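Local atomic coordinates of Polyphosphate:AMP phosphotransferase (Meiothermus ruber H328, PDB entry 5O6M), a protein that transfers phosphate from inorganic polyphosphate to nucleotides, converting AMP to ADP and ADP to ATP, and also accepts other ribonucleoside mono- and diphosphates. Residues R101-R106 with Y146-E151; V130-N135 with Q140-R145; R176-E181 with N230-R235. The protein carries 1 engineered substitution. All blocks are in the same frame, centred on the assembly; numbering follows the deposited sequence.

Interaction 1. Residues R101-R106 with Y146-E151; sequences RDYLWR and YRHIRE. With ATP (adenosine-5'-triphosphate), chain X; PO4 (phosphate ion), chain B.
Y103 and H148 meet beside the ATP pocket of a P-loop-type kinase fold, with a parallel sheet at its core, at the interface between two subunits. The bridge between segments 101-106 and 146-151 is a single hydrogen bond: Y103 OH lies 2.9 Å from H148 ND1, and either atom could be the donor. The two side chains cross at about a right angle, yet each ring meets its partner at the edge and close to its own plane, so this is a polar pairing and not a stack. With chi1 of 63°, Y103 CG stands between its backbone N and carbonyl carbon, which sends the phenol across to helix 145-158. The hydroxyl is closely packed there, as Y103 OH is also 3.0 Å from H148 CB. I149 adds an apolar flank, its CG1 coming to 4.4 Å from the same Y103 OH.

The imidazole works on both sides, because H148 NE2 is hydrogen-bonded to D158 of the second subunit; the pair thus carries a polar chain across the interface. D102 and W105 make hydrogen bonds of their own to H108 and Q109 of that subunit. Of these two segments only R106 enters the ATP pocket: its extended side chain, held by E98 through a salt bridge, reaches the adenine, where R106 NH2 lies 3.1 Å from N7 of ATP at the edge of the guanidinium, in its plane.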
# COMPACT_ATOMS: atom_id res chain seq x y z
N ARG D 101 -6.75 -7.73 -9.79
CA ARG D 101 -7.60 -8.10 -8.67
C ARG D 101 -9.03 -7.66 -8.96
O ARG D 101 -9.30 -6.90 -9.89
CB ARG D 101 -7.13 -7.45 -7.36
CG ARG D 101 -5.84 -8.00 -6.81
CD ARG D 101 -4.72 -7.02 -7.06
NE ARG D 101 -3.47 -7.45 -6.45
CZ ARG D 101 -2.27 -7.11 -6.91
NH1 ARG D 101 -2.17 -6.34 -7.99
NH2 ARG D 101 -1.18 -7.53 -6.29
N ASP D 102 -9.95 -8.13 -8.12
CA ASP D 102 -11.33 -7.71 -8.23
C ASP D 102 -11.42 -6.19 -8.20
O ASP D 102 -10.56 -5.50 -7.63
CB ASP D 102 -12.17 -8.30 -7.10
CG ASP D 102 -11.75 -7.79 -5.73
OD1 ASP D 102 -10.85 -8.41 -5.12
OD2 ASP D 102 -12.31 -6.78 -5.28
N TYR D 103 -12.47 -5.65 -8.82
CA TYR D 103 -12.59 -4.21 -8.96
C TYR D 103 -12.72 -3.50 -7.62
O TYR D 103 -12.46 -2.29 -7.54
CB TYR D 103 -13.79 -3.89 -9.85
CG TYR D 103 -15.10 -4.35 -9.26
CD1 TYR D 103 -15.50 -5.68 -9.36
CD2 TYR D 103 -15.93 -3.46 -8.60
CE1 TYR D 103 -16.69 -6.11 -8.82
CE2 TYR D 103 -17.12 -3.88 -8.06
CZ TYR D 103 -17.50 -5.20 -8.17
OH TYR D 103 -18.69 -5.60 -7.62
N LEU D 104 -13.13 -4.20 -6.56
CA LEU D 104 -13.25 -3.58 -5.25
C LEU D 104 -11.92 -3.50 -4.50
O LEU D 104 -11.85 -2.80 -3.48
CB LEU D 104 -14.28 -4.32 -4.39
CG LEU D 104 -15.76 -4.11 -4.71
CD1 LEU D 104 -16.63 -4.79 -3.66
CD2 LEU D 104 -16.09 -2.63 -4.78
N TRP D 105 -10.88 -4.18 -4.98
CA TRP D 105 -9.60 -4.18 -4.28
C TRP D 105 -9.05 -2.76 -4.14
O TRP D 105 -8.74 -2.30 -3.04
CB TRP D 105 -8.62 -5.07 -5.03
CG TRP D 105 -7.22 -5.15 -4.47
CD1 TRP D 105 -6.79 -5.92 -3.43
CD2 TRP D 105 -6.06 -4.46 -4.96
NE1 TRP D 105 -5.44 -5.75 -3.23
CE2 TRP D 105 -4.97 -4.86 -4.16
CE3 TRP D 105 -5.84 -3.53 -5.99
CZ2 TRP D 105 -3.68 -4.36 -4.35
CZ3 TRP D 105 -4.56 -3.05 -6.18
CH2 TRP D 105 -3.49 -3.46 -5.37
N ARG D 106 -8.94 -2.04 -5.26
CA ARG D 106 -8.37 -0.70 -5.21
C ARG D 106 -9.25 0.29 -4.47
O ARG D 106 -8.75 1.31 -3.99
CB ARG D 106 -8.09 -0.19 -6.63
CG ARG D 106 -9.34 0.13 -7.43
CD ARG D 106 -8.98 0.87 -8.70
NE ARG D 106 -10.15 1.41 -9.37
CZ ARG D 106 -10.10 2.32 -10.34
NH1 ARG D 106 -8.93 2.79 -10.74
NH2 ARG D 106 -11.22 2.76 -10.90
N TYR D 146 -24.08 -5.11 -8.70
CA TYR D 146 -25.02 -4.40 -7.84
C TYR D 146 -25.14 -5.10 -6.50
O TYR D 146 -25.17 -4.46 -5.44
CB TYR D 146 -26.39 -4.29 -8.50
CG TYR D 146 -26.38 -3.61 -9.85
CD1 TYR D 146 -26.09 -2.25 -9.96
CD2 TYR D 146 -26.63 -4.32 -11.02
CE1 TYR D 146 -26.07 -1.62 -11.19
CE2 TYR D 146 -26.61 -3.70 -12.25
CZ TYR D 146 -26.33 -2.35 -12.33
OH TYR D 146 -26.31 -1.74 -13.56
N ARG D 147 -25.18 -6.43 -6.52
CA ARG D 147 -25.20 -7.20 -5.29
C ARG D 147 -23.92 -7.02 -4.50
O ARG D 147 -23.95 -6.71 -3.30
CB ARG D 147 -25.42 -8.68 -5.62
CG ARG D 147 -25.10 -9.61 -4.47
CD ARG D 147 -26.32 -10.32 -3.95
NE ARG D 147 -25.94 -11.57 -3.30
CZ ARG D 147 -26.72 -12.24 -2.47
NH1 ARG D 147 -26.29 -13.37 -1.92
NH2 ARG D 147 -27.93 -11.78 -2.16
N HIS D 148 -22.77 -7.19 -5.16
CA HIS D 148 -21.48 -6.98 -4.52
C HIS D 148 -21.44 -5.66 -3.76
O HIS D 148 -20.96 -5.60 -2.62
CB HIS D 148 -20.36 -7.00 -5.57
CG HIS D 148 -20.32 -8.24 -6.40
ND1 HIS D 148 -19.61 -8.31 -7.58
CD2 HIS D 148 -20.89 -9.45 -6.23
CE1 HIS D 148 -19.74 -9.52 -8.10
NE2 HIS D 148 -20.52 -10.23 -7.30
N ILE D 149 -21.93 -4.60 -4.39
CA ILE D 149 -21.80 -3.26 -3.82
C ILE D 149 -22.72 -3.09 -2.62
O ILE D 149 -22.31 -2.56 -1.58
CB ILE D 149 -22.08 -2.20 -4.91
CG1 ILE D 149 -20.97 -2.24 -5.96
CG2 ILE D 149 -22.24 -0.82 -4.28
CD1 ILE D 149 -21.17 -1.28 -7.11
N ARG D 150 -23.97 -3.54 -2.73
CA ARG D 150 -24.87 -3.48 -1.58
C ARG D 150 -24.25 -4.18 -0.38
O ARG D 150 -24.31 -3.67 0.75
CB ARG D 150 -26.22 -4.11 -1.92
CG ARG D 150 -27.14 -3.24 -2.76
CD ARG D 150 -28.55 -3.82 -2.80
NE ARG D 150 -28.56 -5.19 -3.30
CZ ARG D 150 -28.72 -5.52 -4.57
NH1 ARG D 150 -28.90 -4.57 -5.49
NH2 ARG D 150 -28.72 -6.79 -4.93
N GLU D 151 -23.65 -5.35 -0.59
CA GLU D 151 -23.09 -6.12 0.50
C GLU D 151 -21.77 -5.53 0.99
O GLU D 151 -21.48 -5.56 2.19
CB GLU D 151 -22.89 -7.58 0.06
CG GLU D 151 -24.18 -8.29 -0.28
CD GLU D 151 -25.18 -8.27 0.87
OE1 GLU D 151 -26.40 -8.20 0.60
OE2 GLU D 151 -24.74 -8.30 2.03
PG ATP X . -12.31 13.64 -13.80
O1G ATP X . -12.67 12.80 -12.60
O2G ATP X . -13.39 13.62 -14.88
O3G ATP X . -12.01 15.10 -13.43
PB ATP X . -9.48 13.49 -14.54
O1B ATP X . -9.07 13.92 -15.89
O2B ATP X . -9.28 14.51 -13.42
O3B ATP X . -11.01 13.05 -14.50
PA ATP X . -9.12 10.71 -13.58
O1A ATP X . -9.43 10.77 -12.14
O2A ATP X . -7.93 9.82 -13.93
O3A ATP X . -8.72 12.16 -14.11
O5' ATP X . -10.38 10.07 -14.42
C5' ATP X . -10.17 9.55 -15.75
C4' ATP X . -11.25 8.59 -16.17
O4' ATP X . -11.19 7.36 -15.41
C3' ATP X . -12.70 9.08 -16.06
O3' ATP X . -13.24 9.28 -17.36
C2' ATP X . -13.43 7.92 -15.35
O2' ATP X . -14.70 7.61 -15.92
C1' ATP X . -12.46 6.78 -15.58
N9 ATP X . -12.62 5.63 -14.69
C8 ATP X . -12.75 5.63 -13.33
N7 ATP X . -12.99 4.45 -12.81
C5 ATP X . -13.01 3.61 -13.91
C6 ATP X . -13.23 2.22 -14.05
N6 ATP X . -13.54 1.42 -13.03
N1 ATP X . -13.16 1.70 -15.29
C2 ATP X . -12.91 2.51 -16.32
N3 ATP X . -12.70 3.83 -16.32
C4 ATP X . -12.77 4.32 -15.08
P PO4 B . 1.33 -7.09 -9.17
O1 PO4 B . 0.11 -6.23 -8.97
O2 PO4 B . 1.09 -8.42 -8.50
O3 PO4 B . 1.57 -7.28 -10.65
O4 PO4 B . 2.53 -6.41 -8.55

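Interaction 2. Residues V130-N135 with Q140-R145; sequences VVRVKN and QVWQKR. With ATP (adenosine-5'-triphosphate), chain X; PO4 (phosphate ion), chain Z.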
# COMPACT_ATOMS: atom_id res chain seq x y z
N VAL D 130 -19.30 3.42 -16.44
CA VAL D 130 -18.51 3.38 -17.67
C VAL D 130 -18.23 1.93 -18.07
O VAL D 130 -18.18 1.61 -19.26
CB VAL D 130 -17.20 4.18 -17.50
CG1 VAL D 130 -16.35 3.60 -16.37
CG2 VAL D 130 -16.43 4.20 -18.80
N VAL D 131 -18.05 1.04 -17.09
CA VAL D 131 -17.83 -0.37 -17.39
C VAL D 131 -19.05 -0.96 -18.09
O VAL D 131 -18.93 -1.77 -19.01
CB VAL D 131 -17.47 -1.14 -16.11
CG1 VAL D 131 -17.61 -2.65 -16.34
CG2 VAL D 131 -16.06 -0.79 -15.66
N ARG D 132 -20.25 -0.57 -17.65
CA ARG D 132 -21.47 -1.04 -18.28
C ARG D 132 -21.73 -0.34 -19.61
O ARG D 132 -22.02 -1.00 -20.62
CB ARG D 132 -22.66 -0.84 -17.33
CG ARG D 132 -23.99 -0.62 -18.02
CD ARG D 132 -25.13 -0.68 -17.02
NE ARG D 132 -26.38 -0.15 -17.56
CZ ARG D 132 -27.59 -0.46 -17.10
NH1 ARG D 132 -27.72 -1.34 -16.11
NH2 ARG D 132 -28.67 0.08 -17.65
N VAL D 133 -21.61 0.99 -19.64
CA VAL D 133 -21.97 1.74 -20.84
C VAL D 133 -21.11 1.32 -22.02
O VAL D 133 -21.59 1.21 -23.15
CB VAL D 133 -21.86 3.26 -20.57
CG1 VAL D 133 -21.85 4.02 -21.88
CG2 VAL D 133 -23.01 3.72 -19.69
N LYS D 134 -19.82 1.09 -21.78
CA LYS D 134 -18.88 0.70 -22.82
C LYS D 134 -18.61 -0.79 -22.84
O LYS D 134 -17.66 -1.24 -23.50
CB LYS D 134 -17.58 1.48 -22.68
CG LYS D 134 -17.75 2.98 -22.83
CD LYS D 134 -16.43 3.72 -22.75
CE LYS D 134 -16.63 5.22 -22.87
NZ LYS D 134 -15.39 5.99 -22.55
N ASN D 135 -19.40 -1.58 -22.11
CA ASN D 135 -19.25 -3.03 -22.07
C ASN D 135 -17.79 -3.43 -21.88
O ASN D 135 -17.22 -4.22 -22.64
CB ASN D 135 -19.82 -3.67 -23.34
CG ASN D 135 -21.28 -3.33 -23.56
OD1 ASN D 135 -21.63 -2.61 -24.50
ND2 ASN D 135 -22.14 -3.83 -22.68
N GLN D 140 -23.17 -10.17 -18.14
CA GLN D 140 -23.15 -11.24 -17.15
C GLN D 140 -22.23 -10.90 -15.98
O GLN D 140 -22.51 -11.31 -14.85
CB GLN D 140 -22.69 -12.54 -17.81
CG GLN D 140 -22.30 -13.64 -16.83
CD GLN D 140 -23.39 -14.67 -16.60
OE1 GLN D 140 -24.49 -14.54 -17.13
NE2 GLN D 140 -23.08 -15.69 -15.80
N VAL D 141 -21.16 -10.16 -16.23
CA VAL D 141 -20.24 -9.80 -15.15
C VAL D 141 -20.77 -8.61 -14.35
O VAL D 141 -21.03 -8.73 -13.14
CB VAL D 141 -18.83 -9.52 -15.71
CG1 VAL D 141 -17.92 -9.01 -14.61
CG2 VAL D 141 -18.26 -10.79 -16.32
N TRP D 142 -20.95 -7.46 -14.99
CA TRP D 142 -21.26 -6.26 -14.22
C TRP D 142 -22.67 -6.26 -13.66
O TRP D 142 -22.97 -5.44 -12.79
CB TRP D 142 -21.03 -4.99 -15.06
CG TRP D 142 -21.82 -4.88 -16.33
CD1 TRP D 142 -21.34 -5.02 -17.60
CD2 TRP D 142 -23.21 -4.56 -16.46
NE1 TRP D 142 -22.36 -4.83 -18.51
CE2 TRP D 142 -23.51 -4.54 -17.84
CE3 TRP D 142 -24.23 -4.29 -15.54
CZ2 TRP D 142 -24.79 -4.27 -18.32
CZ3 TRP D 142 -25.51 -4.02 -16.02
CH2 TRP D 142 -25.77 -4.01 -17.40
N GLN D 143 -23.54 -7.16 -14.12
CA GLN D 143 -24.86 -7.28 -13.51
C GLN D 143 -24.77 -7.83 -12.09
O GLN D 143 -25.59 -7.47 -11.24
CB GLN D 143 -25.76 -8.17 -14.38
CG GLN D 143 -26.94 -8.81 -13.64
CD GLN D 143 -27.99 -7.80 -13.20
OE1 GLN D 143 -27.95 -6.63 -13.59
NE2 GLN D 143 -28.93 -8.25 -12.37
N LYS D 144 -23.78 -8.68 -11.82
CA LYS D 144 -23.63 -9.22 -10.48
C LYS D 144 -23.09 -8.18 -9.50
O LYS D 144 -23.13 -8.41 -8.29
CB LYS D 144 -22.71 -10.44 -10.48
CG LYS D 144 -23.09 -11.49 -11.51
CD LYS D 144 -22.97 -12.87 -10.90
CE LYS D 144 -23.10 -13.97 -11.93
NZ LYS D 144 -21.92 -13.97 -12.83
N ARG D 145 -22.57 -7.07 -10.01
CA ARG D 145 -21.88 -6.11 -9.16
C ARG D 145 -22.82 -5.26 -8.31
O ARG D 145 -22.39 -4.76 -7.27
CB ARG D 145 -20.98 -5.22 -10.02
CG ARG D 145 -19.85 -6.02 -10.66
CD ARG D 145 -18.98 -5.20 -11.58
NE ARG D 145 -17.84 -5.99 -12.04
CZ ARG D 145 -16.87 -5.52 -12.81
NH1 ARG D 145 -16.89 -4.26 -13.22
NH2 ARG D 145 -15.87 -6.32 -13.18
PG ATP X . -12.31 13.64 -13.80
O1G ATP X . -12.67 12.80 -12.60
O2G ATP X . -13.39 13.62 -14.88
O3G ATP X . -12.01 15.10 -13.43
PB ATP X . -9.48 13.49 -14.54
O1B ATP X . -9.07 13.92 -15.89
O2B ATP X . -9.28 14.51 -13.42
O3B ATP X . -11.01 13.05 -14.50
PA ATP X . -9.12 10.71 -13.58
O1A ATP X . -9.43 10.77 -12.14
O2A ATP X . -7.93 9.82 -13.93
O3A ATP X . -8.72 12.16 -14.11
O5' ATP X . -10.38 10.07 -14.42
C5' ATP X . -10.17 9.55 -15.75
C4' ATP X . -11.25 8.59 -16.17
O4' ATP X . -11.19 7.36 -15.41
C3' ATP X . -12.70 9.08 -16.06
O3' ATP X . -13.24 9.28 -17.36
C2' ATP X . -13.43 7.92 -15.35
O2' ATP X . -14.70 7.61 -15.92
C1' ATP X . -12.46 6.78 -15.58
N9 ATP X . -12.62 5.63 -14.69
C8 ATP X . -12.75 5.63 -13.33
N7 ATP X . -12.99 4.45 -12.81
C5 ATP X . -13.01 3.61 -13.91
C6 ATP X . -13.23 2.22 -14.05
N6 ATP X . -13.54 1.42 -13.03
N1 ATP X . -13.16 1.70 -15.29
C2 ATP X . -12.91 2.51 -16.32
N3 ATP X . -12.70 3.83 -16.32
C4 ATP X . -12.77 4.32 -15.08
P PO4 Z . -31.81 -1.74 -16.12
O1 PO4 Z . -32.13 -0.41 -15.46
O2 PO4 Z . -31.31 -1.50 -17.53
O3 PO4 Z . -33.07 -2.57 -16.17
O4 PO4 Z . -30.75 -2.47 -15.33
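V130 and V131 begin the short helix 130-133 against the adenine of ATP, and V131 also meets W142 and R145 of the facing segment. V130 CG1 comes to 3.6 Å from ATP C2. At V131 the two methyls divide the work: CG2 rests 3.8 Å from ATP N1, whereas CG1, anti to the backbone N (chi1 164°), turns to the protein and lies 3.6 Å from R145 NH1. The V131 and R145 side chains cross at about a right angle. R145 is itself committed elsewhere, in a salt bridge to E159 of the second subunit, a hydrogen bond to D127 O and a cation-pi contact with Y103. The helix that carries this adenine wall ends in a Schellman motif: V131 O accepts from L136 N and R132 O from N135 N, with N135, of positive phi, as the C-prime residue. R132 carries most of the contact. Its extended aliphatic chain lies over one face of the W142 indole, with CB above the middle of the ring system and CD making a CH-pi contact 3.6 Å from the centroid of the six-membered ring, 23° off the normal. Beyond CD the guanidinium tilts, its plane 44° from that of the indole, and R132 NH2 donates to O2 of a phosphate ion at 3.1 Å. The N135 amide lies at the indole edge, its ND2 4.3 Å from W142 NE1.

Interaction 3. Residues R176-E181 with N230-R235; sequences RQRLQE and NKNWYR. With PO4 (phosphate ion), chain C; PO4 (phosphate ion), chain E.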
# COMPACT_ATOMS: atom_id res chain seq x y z
N ARG D 176 -23.52 20.79 -21.70
CA ARG D 176 -22.97 21.41 -22.90
C ARG D 176 -22.29 22.73 -22.58
O ARG D 176 -21.21 23.03 -23.10
CB ARG D 176 -24.07 21.60 -23.94
CG ARG D 176 -23.59 21.58 -25.38
CD ARG D 176 -23.95 22.86 -26.14
NE ARG D 176 -25.12 23.53 -25.58
CZ ARG D 176 -25.10 24.72 -25.00
NH1 ARG D 176 -23.96 25.40 -24.91
NH2 ARG D 176 -26.21 25.25 -24.52
N GLN D 177 -22.91 23.55 -21.72
CA GLN D 177 -22.32 24.84 -21.38
C GLN D 177 -21.03 24.66 -20.60
O GLN D 177 -20.01 25.29 -20.91
CB GLN D 177 -23.31 25.69 -20.58
CG GLN D 177 -24.68 25.85 -21.23
CD GLN D 177 -25.61 26.70 -20.39
OE1 GLN D 177 -26.76 26.35 -20.15
NE2 GLN D 177 -25.11 27.85 -19.94
N ARG D 178 -21.04 23.81 -19.57
CA ARG D 178 -19.85 23.63 -18.75
C ARG D 178 -18.70 23.07 -19.57
O ARG D 178 -17.55 23.50 -19.41
CB ARG D 178 -20.17 22.73 -17.55
CG ARG D 178 -21.32 23.28 -16.72
CD ARG D 178 -21.48 22.60 -15.37
NE ARG D 178 -22.50 23.27 -14.58
CZ ARG D 178 -22.84 22.93 -13.34
NH1 ARG D 178 -22.24 21.91 -12.74
NH2 ARG D 178 -23.79 23.62 -12.70
N LEU D 179 -18.98 22.13 -20.48
CA LEU D 179 -17.92 21.64 -21.36
C LEU D 179 -17.42 22.76 -22.27
O LEU D 179 -16.21 22.92 -22.45
CB LEU D 179 -18.42 20.45 -22.18
CG LEU D 179 -18.51 19.10 -21.47
CD1 LEU D 179 -19.26 18.09 -22.33
CD2 LEU D 179 -17.13 18.58 -21.12
N GLN D 180 -18.34 23.54 -22.85
CA GLN D 180 -17.94 24.69 -23.66
C GLN D 180 -17.14 25.69 -22.83
O GLN D 180 -16.02 26.06 -23.19
CB GLN D 180 -19.18 25.36 -24.26
CG GLN D 180 -18.86 26.37 -25.37
CD GLN D 180 -18.23 25.74 -26.60
OE1 GLN D 180 -18.92 25.16 -27.44
NE2 GLN D 180 -16.92 25.84 -26.71
N GLU D 181 -17.72 26.15 -21.71
CA GLU D 181 -16.99 27.05 -20.83
C GLU D 181 -15.64 26.47 -20.44
O GLU D 181 -14.68 27.21 -20.23
CB GLU D 181 -17.84 27.34 -19.58
CG GLU D 181 -17.51 28.65 -18.87
CD GLU D 181 -16.18 28.60 -18.15
OE1 GLU D 181 -15.41 29.58 -18.24
OE2 GLU D 181 -15.90 27.58 -17.49
N ASN D 230 -27.66 21.84 -11.41
CA ASN D 230 -27.50 22.86 -12.45
C ASN D 230 -27.09 24.20 -11.86
O ASN D 230 -26.42 24.99 -12.54
CB ASN D 230 -28.79 22.99 -13.26
CG ASN D 230 -28.87 21.99 -14.41
OD1 ASN D 230 -28.02 21.10 -14.53
ND2 ASN D 230 -29.88 22.14 -15.25
N LYS D 231 -27.50 24.49 -10.63
CA LYS D 231 -27.11 25.72 -9.94
C LYS D 231 -26.09 25.38 -8.87
O LYS D 231 -26.40 24.69 -7.89
CB LYS D 231 -28.31 26.45 -9.33
CG LYS D 231 -29.44 26.80 -10.28
CD LYS D 231 -30.60 27.41 -9.49
CE LYS D 231 -31.86 27.61 -10.32
NZ LYS D 231 -33.02 28.01 -9.46
N ASN D 232 -24.86 25.88 -9.05
CA ASN D 232 -23.78 25.58 -8.11
C ASN D 232 -24.14 25.99 -6.68
O ASN D 232 -23.88 25.25 -5.73
CB ASN D 232 -22.50 26.27 -8.55
CG ASN D 232 -21.92 25.65 -9.80
OD1 ASN D 232 -22.45 24.68 -10.33
ND2 ASN D 232 -20.82 26.22 -10.28
N TRP D 233 -24.71 27.18 -6.51
CA TRP D 233 -25.01 27.65 -5.16
C TRP D 233 -25.96 26.70 -4.45
O TRP D 233 -25.84 26.47 -3.24
CB TRP D 233 -25.59 29.07 -5.19
CG TRP D 233 -26.88 29.22 -5.95
CD1 TRP D 233 -27.04 29.57 -7.26
CD2 TRP D 233 -28.21 29.06 -5.42
NE1 TRP D 233 -28.37 29.61 -7.58
CE2 TRP D 233 -29.11 29.31 -6.47
CE3 TRP D 233 -28.72 28.72 -4.16
CZ2 TRP D 233 -30.49 29.23 -6.30
CZ3 TRP D 233 -30.09 28.65 -4.00
CH2 TRP D 233 -30.96 28.90 -5.06
N TYR D 234 -26.92 26.12 -5.19
CA TYR D 234 -27.85 25.19 -4.56
C TYR D 234 -27.20 23.84 -4.31
O TYR D 234 -27.33 23.27 -3.23
CB TYR D 234 -29.10 25.03 -5.43
CG TYR D 234 -30.20 24.25 -4.75
CD1 TYR D 234 -30.93 24.83 -3.71
CD2 TYR D 234 -30.52 22.96 -5.13
CE1 TYR D 234 -31.94 24.13 -3.07
CE2 TYR D 234 -31.53 22.26 -4.50
CZ TYR D 234 -32.23 22.85 -3.47
OH TYR D 234 -33.24 22.16 -2.84
N ARG D 235 -26.48 23.33 -5.31
CA ARG D 235 -25.72 22.09 -5.13
C ARG D 235 -24.84 22.17 -3.89
O ARG D 235 -24.90 21.30 -3.02
CB ARG D 235 -24.88 21.82 -6.38
CG ARG D 235 -23.93 20.64 -6.28
CD ARG D 235 -22.83 20.76 -7.32
NE ARG D 235 -21.83 21.75 -6.94
CZ ARG D 235 -21.05 22.40 -7.80
NH1 ARG D 235 -21.17 22.18 -9.10
NH2 ARG D 235 -20.16 23.28 -7.35
P PO4 C . -23.68 29.47 -9.88
O1 PO4 C . -24.54 30.68 -10.20
O2 PO4 C . -24.12 28.87 -8.57
O3 PO4 C . -22.23 29.90 -9.79
O4 PO4 C . -23.84 28.44 -10.98
P PO4 E . -18.10 24.98 -10.13
O1 PO4 E . -18.32 25.99 -11.23
O2 PO4 E . -18.78 25.46 -8.86
O3 PO4 E . -16.63 24.83 -9.86
O4 PO4 E . -18.68 23.65 -10.54
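R178 leaves helix 172-183 with CG anti to its carbonyl carbon and an extended chain, while R235 starts anti to its backbone N and then folds at chi3 (76°); together these torsions bring R178 NH1 to 3.8 Å from R235 NH1, the guanidinium planes 87° apart. R178 NH2 lies 3.0 Å from N230 O, at the edge of the guanidinium. N232 OD1 is 2.9 Å from the same R178 NH2, but at a poor angle for a hydrogen bond, the guanidinium and amide planes being 78° apart. R178 is held from outside the pair, by a salt bridge to E174 and a hydrogen bond to A229 O.

R235 NH1 donates to O4 of one phosphate ion at 3.2 Å, and R235 NH2 to its O2 at 3.0 Å, though this ion crowds N232 ND2 and its exact position is uncertain. A second phosphate sits at the start of helix 232-249, where W233 N donates to its O2 at 2.7 Å. An alanine in place of R235 takes away both guanidinium donors and would probably leave the first phosphate without its charged mate on that side. Although these ions probably came from the crystallisation liquor, the two neighbouring arginines and the helix N-terminus are consistent with a surface that receives polyanions such as polyphosphate.

Overall arrangement
Two of the three contacts touch the nucleotide, and the third lies beyond its phosphates. Interactions 1 and 2 are neighbours, their centres about 12 Å apart, and interaction 2 is nested along the chain inside the loop that interaction 1 closes. Helix 139-142 is followed directly by helix 145-158, and Y103 OH lies 3.3 Å from R145 CG where the two contacts touch. Both reach the adenine end of ATP and both border the second subunit, so the adenine end of the pocket and the contact with that subunit lie in one region. Interaction 3 has its centre about 31 Å from that of interaction 1 and about 29 Å from that of interaction 2; the R178 side chain is about 12 Å from ATP.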